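PDB 2B5D: alpha-Amylase, which belongs to glycoside hydrolase family 57, whose members are carbohydrate-active enzymes, and carries a helical C-terminal region of the branching-enzyme type. Local coordinates for residues 68-71 with 72-75; 76-79 with 80-83; 107-110 with 111-115. All coordinates share one frame; numbering follows the deposited sequence.

Contact 1: 68-71 with 72-75; sequences RDLQ and EKYE
Lys73 meets the Asp69 carbonyl with both its backbone N and its side chain, one turn apart on helix 68-91. Three main-chain hydrogen bonds join the segments. Lys73 N gives the straightest, to Asp69 O at 3.0 Å with an angle of 171° at the hydrogen. Tyr74 N reaches Leu70 O at 2.8 Å, and Glu75 N reaches Gln71 O at 3.0 Å.

The Lys73 side chain adds a second, weak donor to the same carbonyl. Its CG stands beside the backbone N (chi1 -76°), and the chain then bends at chi2 and chi4. This curls it back over the Asp69 carbonyl. Lys73 CD lies 3.3 Å from Asp69 O, and Lys73 NZ ends 3.4 Å from that oxygen.

Carbon atoms rest on the other carbonyls. Glu72 CG lies 3.4 Å from Arg68 O, and the extended chain stays alongside that oxygen as far as the carboxylate. Tyr74 CB sits 3.4 Å from Leu70 O.

The charged ends do not pair within this turn. Arg68 NE and Glu72 OE1 are 5.3 Å apart. With opposite charges they probably attract only weakly. Arg68 has a long, weak ion pair with Asp121, while Glu75 forms a salt bridge with Arg118 and the Tyr74 hydroxyl bonds to Thr35.

The buried side is given by Leu70, Gln71 and Tyr74. Leu70 packs on Leu30, Gln71 on Phe117, and Tyr74 on Ile34 and Ile113. The arrangement is that of an amphipathic alpha helix with i to i+4 bonding, packed between helices 27-47 and 97-119 in the family 57 region.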
loop_
_atom_site.group_PDB
_atom_site.type_symbol
_atom_site.label_atom_id
_atom_site.label_comp_id
_atom_site.label_asym_id
_atom_site.label_seq_id
_atom_site.Cartn_x
_atom_site.Cartn_y
_atom_site.Cartn_z
ATOM N N ARG A 68 -16.262 22.454 22.897
ATOM C CA ARG A 68 -17.267 21.742 23.714
ATOM C C ARG A 68 -17.986 20.552 23.052
ATOM O O ARG A 68 -18.805 19.898 23.682
ATOM C CB ARG A 68 -18.222 22.678 24.482
ATOM C CG ARG A 68 -19.088 23.621 23.670
ATOM C CD ARG A 68 -20.341 24.039 24.491
ATOM N NE ARG A 68 -20.161 23.841 25.946
ATOM C CZ ARG A 68 -19.563 24.703 26.781
ATOM N NH1 ARG A 68 -19.066 25.857 26.324
ATOM N NH2 ARG A 68 -19.456 24.402 28.077
ATOM N N ASP A 69 -17.628 20.250 21.809
ATOM C CA ASP A 69 -18.000 18.978 21.191
ATOM C C ASP A 69 -17.025 17.846 21.553
ATOM O O ASP A 69 -17.448 16.693 21.718
ATOM C CB ASP A 69 -18.149 19.141 19.681
ATOM C CG ASP A 69 -18.995 20.362 19.321
ATOM O OD1 ASP A 69 -20.157 20.177 18.877
ATOM O OD2 ASP A 69 -18.510 21.512 19.525
ATOM N N LEU A 70 -15.736 18.177 21.693
ATOM C CA LEU A 70 -14.736 17.227 22.191
ATOM C C LEU A 70 -14.973 16.887 23.662
ATOM O O LEU A 70 -14.821 15.738 24.076
ATOM C CB LEU A 70 -13.307 17.742 21.963
ATOM C CG LEU A 70 -12.433 17.303 20.764
ATOM C CD1 LEU A 70 -13.107 16.386 19.717
ATOM C CD2 LEU A 70 -11.769 18.514 20.067
ATOM N N GLN A 71 -15.377 17.873 24.450
ATOM C CA GLN A 71 -15.677 17.635 25.855
ATOM C C GLN A 71 -16.845 16.646 26.027
ATOM O O GLN A 71 -16.802 15.762 26.897
ATOM C CB GLN A 71 -15.982 18.958 26.562
ATOM C CG GLN A 71 -14.970 20.064 26.291
ATOM C CD GLN A 71 -15.368 21.406 26.893
ATOM O OE1 GLN A 71 -14.551 22.329 26.968
ATOM N NE2 GLN A 71 -16.622 21.519 27.329
ATOM N N GLU A 72 -17.879 16.811 25.192
ATOM C CA GLU A 72 -19.031 15.896 25.134
ATOM C C GLU A 72 -18.621 14.476 24.721
ATOM O O GLU A 72 -18.976 13.510 25.401
ATOM C CB GLU A 72 -20.124 16.460 24.214
ATOM C CG GLU A 72 -20.965 17.541 24.902
ATOM C CD GLU A 72 -21.885 18.342 23.968
ATOM O OE1 GLU A 72 -22.472 19.329 24.474
ATOM O OE2 GLU A 72 -22.030 18.004 22.762
ATOM N N LYS A 73 -17.857 14.365 23.636
ATOM C CA LYS A 73 -17.261 13.086 23.224
ATOM C C LYS A 73 -16.352 12.448 24.289
ATOM O O LYS A 73 -16.346 11.225 24.441
ATOM C CB LYS A 73 -16.524 13.227 21.887
ATOM C CG LYS A 73 -17.452 13.302 20.695
ATOM C CD LYS A 73 -16.917 14.214 19.569
ATOM C CE LYS A 73 -18.051 14.739 18.631
ATOM N NZ LYS A 73 -19.340 15.114 19.328
ATOM N N TYR A 74 -15.608 13.259 25.038
ATOM C CA TYR A 74 -14.739 12.714 26.085
ATOM C C TYR A 74 -15.549 12.132 27.234
ATOM O O TYR A 74 -15.196 11.091 27.777
ATOM C CB TYR A 74 -13.737 13.763 26.619
ATOM C CG TYR A 74 -12.881 13.229 27.753
ATOM C CD1 TYR A 74 -13.197 13.514 29.079
ATOM C CD2 TYR A 74 -11.782 12.409 27.496
ATOM C CE1 TYR A 74 -12.425 13.014 30.125
ATOM C CE2 TYR A 74 -11.016 11.905 28.519
ATOM C CZ TYR A 74 -11.336 12.211 29.829
ATOM O OH TYR A 74 -10.575 11.707 30.839
ATOM N N GLU A 75 -16.619 12.836 27.602
ATOM C CA GLU A 75 -17.512 12.451 28.691
ATOM C C GLU A 75 -18.150 11.082 28.393
ATOM O O GLU A 75 -18.208 10.197 29.257
ATOM C CB GLU A 75 -18.587 13.517 28.827
ATOM C CG GLU A 75 -18.763 14.024 30.239
ATOM C CD GLU A 75 -19.394 15.425 30.305
ATOM O OE1 GLU A 75 -20.606 15.500 30.615
ATOM O OE2 GLU A 75 -18.689 16.447 30.061
#

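Contact 2: 76-79 with 80-83; sequences RHME and KLIE
Glu79 and Lys80 lie next to each other at the junction of the segments. Glu79 meets the following turn and Lys80 the preceding one. Glu79 O accepts the hydrogen bond of Glu83 N at 2.8 Å. Glu83 CB rests 3.3 Å from the same oxygen. The side chain of Glu79 extends beyond CG to a salt bridge with Arg118 of helix 97-119.

Lys80 N bonds to Arg76 O at 3.1 Å, almost straight at 171°. Lys80 CB sits 3.5 Å from that oxygen. The rest of the lysine bends away, and its NZ bonds to the carbonyl of Asp276. Both backbone links are i to i+4 bonds of an alpha helix. Helix 68-91 packs its apolar side on helix 97-119, with Leu81 on Phe110 and Met78 and Ile82 on Leu114, while helix 27-47 touches it at His77 and Met78 and a loop reaches Leu81 at Ile289.

Leu81 belongs to this apolar side. Its CG is anti to the backbone N (chi1 -177°), which sets the branch alongside Met78, and the two side chains point the same way. Leu81 CD2 touches Met78 SD at 4.0 Å. The same methyl comes obliquely to the His77 ring, 4.3 Å from His77 NE2. The neighbouring Ile82 puts CG1 3.3 Å from Met78 O, one turn back, and its backbone N bonds to that oxygen.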
loop_
_atom_site.group_PDB
_atom_site.type_symbol
_atom_site.label_atom_id
_atom_site.label_comp_id
_atom_site.label_asym_id
_atom_site.label_seq_id
_atom_site.Cartn_x
_atom_site.Cartn_y
_atom_site.Cartn_z
ATOM N N ARG A 76 -18.585 10.921 27.143
ATOM C CA ARG A 76 -19.158 9.684 26.632
ATOM C C ARG A 76 -18.099 8.571 26.505
ATOM O O ARG A 76 -18.383 7.390 26.773
ATOM C CB ARG A 76 -19.910 9.987 25.320
ATOM C CG ARG A 76 -19.751 9.000 24.160
ATOM C CD ARG A 76 -20.777 9.290 23.046
ATOM N NE ARG A 76 -21.118 10.713 22.958
ATOM C CZ ARG A 76 -20.811 11.510 21.927
ATOM N NH1 ARG A 76 -20.157 11.016 20.865
ATOM N NH2 ARG A 76 -21.167 12.801 21.951
ATOM N N HIS A 77 -16.871 8.944 26.146
ATOM C CA HIS A 77 -15.757 7.994 26.159
ATOM C C HIS A 77 -15.434 7.535 27.588
ATOM O O HIS A 77 -15.166 6.365 27.844
ATOM C CB HIS A 77 -14.533 8.616 25.500
ATOM C CG HIS A 77 -13.246 7.937 25.850
ATOM N ND1 HIS A 77 -12.690 6.951 25.064
ATOM C CD2 HIS A 77 -12.398 8.113 26.892
ATOM C CE1 HIS A 77 -11.557 6.542 25.611
ATOM N NE2 HIS A 77 -11.357 7.231 26.722
ATOM N N MET A 78 -15.476 8.460 28.528
ATOM C CA MET A 78 -15.160 8.109 29.905
ATOM C C MET A 78 -16.182 7.163 30.548
ATOM O O MET A 78 -15.816 6.295 31.358
ATOM C CB MET A 78 -14.912 9.368 30.741
ATOM C CG MET A 78 -13.518 9.951 30.514
ATOM S SD MET A 78 -12.157 8.719 30.638
ATOM C CE MET A 78 -12.050 8.495 32.421
ATOM N N GLU A 79 -17.449 7.327 30.163
ATOM C CA GLU A 79 -18.539 6.451 30.630
ATOM C C GLU A 79 -18.465 5.049 30.023
ATOM O O GLU A 79 -18.566 4.051 30.740
ATOM C CB GLU A 79 -19.897 7.094 30.372
ATOM C CG GLU A 79 -20.339 8.007 31.502
ATOM C CD GLU A 79 -21.229 9.138 31.004
ATOM O OE1 GLU A 79 -21.520 10.067 31.805
ATOM O OE2 GLU A 79 -21.633 9.102 29.806
ATOM N N LYS A 80 -18.265 4.987 28.709
ATOM C CA LYS A 80 -17.957 3.730 28.033
ATOM C C LYS A 80 -16.845 2.991 28.793
ATOM O O LYS A 80 -16.931 1.784 29.036
ATOM C CB LYS A 80 -17.532 4.024 26.593
ATOM C CG LYS A 80 -17.907 2.972 25.573
ATOM C CD LYS A 80 -18.356 3.657 24.273
ATOM C CE LYS A 80 -18.612 2.674 23.118
ATOM N NZ LYS A 80 -17.372 2.327 22.339
ATOM N N LEU A 81 -15.824 3.738 29.205
ATOM C CA LEU A 81 -14.681 3.177 29.896
ATOM C C LEU A 81 -14.978 2.743 31.336
ATOM O O LEU A 81 -14.501 1.690 31.752
ATOM C CB LEU A 81 -13.475 4.137 29.817
ATOM C CG LEU A 81 -12.124 3.728 30.415
ATOM C CD1 LEU A 81 -11.549 2.428 29.792
ATOM C CD2 LEU A 81 -11.109 4.878 30.347
ATOM N N ILE A 82 -15.738 3.541 32.094
ATOM C CA ILE A 82 -16.199 3.132 33.451
ATOM C C ILE A 82 -17.167 1.920 33.424
ATOM O O ILE A 82 -17.193 1.098 34.361
ATOM C CB ILE A 82 -16.898 4.276 34.216
ATOM C CG1 ILE A 82 -15.909 5.404 34.531
ATOM C CG2 ILE A 82 -17.570 3.734 35.509
ATOM C CD1 ILE A 82 -16.569 6.752 34.903
ATOM N N GLU A 83 -17.965 1.838 32.355
ATOM C CA GLU A 83 -18.790 0.660 32.080
ATOM C C GLU A 83 -17.904 -0.572 31.877
ATOM O O GLU A 83 -18.155 -1.619 32.477
ATOM C CB GLU A 83 -19.683 0.903 30.860
ATOM C CG GLU A 83 -20.762 -0.158 30.614
ATOM C CD GLU A 83 -21.212 -0.187 29.152
ATOM O OE1 GLU A 83 -22.300 0.347 28.854
ATOM O OE2 GLU A 83 -20.458 -0.706 28.294
#

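Contact 3: 107-110 with 111-115; sequences REHF and EKILN
Ile113 reaches back one turn of helix 97-119 to the ring of His109. Ile113 CB lies 3.6 Å from His109 O, the oxygen that accepts the hydrogen bond from Ile113 N. CG1 stands beside the backbone N (chi1 -80°) and is also 3.6 Å from His109 O. The next torsion is extended and carries the tip past the carbonyl to the imidazole. There Ile113 CD1 sits over one face of the ring, 3.6 Å from its centroid and 22° off the normal. The methyl is displaced from the ring centre toward His109 CE1, its nearest ring atom at 3.3 Å. This is a CH-pi contact. The other branch, CG2, faces helix 68-91.

On the more exposed side, Arg107 and Glu111 lie side by side and point the same way, but Glu111 OE2 meets the aliphatic Arg107 CG at 4.0 Å. Arg107 NE is 5.4 Å from that oxygen, so any attraction between the charges is probably weak.

Next to Ile113, Lys112 N bonds to Glu108 O at 2.9 Å, nearly straight at 177°. Ile113 also packs on Thr35 and Ile39, so it sits where helices 97-119, 68-91 and 27-47 come together, as in a helical bundle.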
loop_
_atom_site.group_PDB
_atom_site.type_symbol
_atom_site.label_atom_id
_atom_site.label_comp_id
_atom_site.label_asym_id
_atom_site.label_seq_id
_atom_site.Cartn_x
_atom_site.Cartn_y
_atom_site.Cartn_z
ATOM N N ARG A 107 -11.587 1.155 38.109
ATOM C CA ARG A 107 -12.945 1.671 38.309
ATOM C C ARG A 107 -12.961 2.954 39.146
ATOM O O ARG A 107 -13.556 3.954 38.734
ATOM C CB ARG A 107 -13.877 0.589 38.882
ATOM C CG ARG A 107 -15.005 1.128 39.775
ATOM C CD ARG A 107 -16.312 0.314 39.739
ATOM N NE ARG A 107 -16.208 -1.039 40.317
ATOM C CZ ARG A 107 -15.900 -1.316 41.587
ATOM N NH1 ARG A 107 -15.617 -0.344 42.448
ATOM N NH2 ARG A 107 -15.842 -2.578 41.993
ATOM N N GLU A 108 -12.309 2.931 40.305
ATOM C CA GLU A 108 -12.283 4.102 41.193
ATOM C C GLU A 108 -11.581 5.287 40.505
ATOM O O GLU A 108 -12.106 6.412 40.488
ATOM C CB GLU A 108 -11.633 3.767 42.569
ATOM C CG GLU A 108 -12.140 4.644 43.757
ATOM C CD GLU A 108 -11.238 4.585 45.027
ATOM O OE1 GLU A 108 -10.867 5.661 45.575
ATOM O OE2 GLU A 108 -10.902 3.462 45.481
ATOM N N HIS A 109 -10.416 5.010 39.917
ATOM C CA HIS A 109 -9.597 6.010 39.226
ATOM C C HIS A 109 -10.316 6.718 38.075
ATOM O O HIS A 109 -10.351 7.954 38.024
ATOM C CB HIS A 109 -8.317 5.355 38.727
ATOM C CG HIS A 109 -7.270 6.327 38.294
ATOM N ND1 HIS A 109 -6.678 6.277 37.048
ATOM C CD2 HIS A 109 -6.707 7.375 38.938
ATOM C CE1 HIS A 109 -5.779 7.239 36.953
ATOM N NE2 HIS A 109 -5.785 7.926 38.082
ATOM N N PHE A 110 -10.900 5.940 37.163
ATOM C CA PHE A 110 -11.658 6.518 36.050
ATOM C C PHE A 110 -12.837 7.335 36.523
ATOM O O PHE A 110 -13.175 8.337 35.883
ATOM C CB PHE A 110 -12.145 5.467 35.061
ATOM C CG PHE A 110 -11.053 4.711 34.390
ATOM C CD1 PHE A 110 -9.770 5.249 34.277
ATOM C CD2 PHE A 110 -11.301 3.459 33.845
ATOM C CE1 PHE A 110 -8.768 4.546 33.667
ATOM C CE2 PHE A 110 -10.289 2.748 33.219
ATOM C CZ PHE A 110 -9.021 3.296 33.137
ATOM N N GLU A 111 -13.467 6.912 37.619
ATOM C CA GLU A 111 -14.589 7.674 38.167
ATOM C C GLU A 111 -14.083 9.026 38.640
ATOM O O GLU A 111 -14.628 10.065 38.255
ATOM C CB GLU A 111 -15.292 6.926 39.309
ATOM C CG GLU A 111 -16.431 6.005 38.864
ATOM C CD GLU A 111 -17.082 5.238 40.025
ATOM O OE1 GLU A 111 -16.988 5.702 41.199
ATOM O OE2 GLU A 111 -17.687 4.162 39.754
ATOM N N LYS A 112 -13.026 8.995 39.458
ATOM C CA LYS A 112 -12.314 10.191 39.917
ATOM C C LYS A 112 -11.971 11.179 38.799
ATOM O O LYS A 112 -12.222 12.380 38.925
ATOM C CB LYS A 112 -11.041 9.790 40.664
ATOM C CG LYS A 112 -11.099 9.988 42.172
ATOM C CD LYS A 112 -10.680 11.420 42.575
ATOM C CE LYS A 112 -11.819 12.468 42.364
ATOM N NZ LYS A 112 -11.391 13.891 42.634
ATOM N N ILE A 113 -11.404 10.655 37.711
ATOM C CA ILE A 113 -10.999 11.461 36.564
ATOM C C ILE A 113 -12.173 12.192 35.912
ATOM O O ILE A 113 -12.119 13.408 35.740
ATOM C CB ILE A 113 -10.168 10.616 35.557
ATOM C CG1 ILE A 113 -8.732 10.509 36.073
ATOM C CG2 ILE A 113 -10.193 11.202 34.130
ATOM C CD1 ILE A 113 -8.029 9.302 35.592
ATOM N N LEU A 114 -13.232 11.453 35.580
ATOM C CA LEU A 114 -14.422 12.022 34.920
ATOM C C LEU A 114 -15.101 13.045 35.818
ATOM O O LEU A 114 -15.698 14.010 35.329
ATOM C CB LEU A 114 -15.424 10.923 34.565
ATOM C CG LEU A 114 -16.258 10.995 33.284
ATOM C CD1 LEU A 114 -17.464 10.066 33.420
ATOM C CD2 LEU A 114 -16.703 12.398 32.876
ATOM N N ASN A 115 -14.982 12.816 37.126
ATOM C CA ASN A 115 -15.469 13.709 38.166
ATOM C C ASN A 115 -14.713 15.021 38.261
ATOM O O ASN A 115 -15.322 16.064 38.515
ATOM C CB ASN A 115 -15.361 13.027 39.511
ATOM C CG ASN A 115 -16.585 13.226 40.341
ATOM O OD1 ASN A 115 -17.549 12.458 40.222
ATOM N ND2 ASN A 115 -16.578 14.264 41.184
#

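Contacts 1 and 2 are adjoining stretches of helix 68-91, and contact 3 lies on the next helix, 97-119, which packs along both. All three are partly buried. Each has one side of buried residues between helices and another side with exposed charged residues: Arg68, Asp69 and Glu72 in contact 1, Glu79 and Glu83 in contact 2, and Glu108, Glu111 and Lys112 in contact 3. Side-chain chemistry differs. Contact 1 adds a weak lysine-to-carbonyl bond, contact 2 a sulfur-methyl contact on its buried side, and contact 3 a methyl on a histidine face. At contact 2, Arg76 comes close to Arg499 of a second subunit.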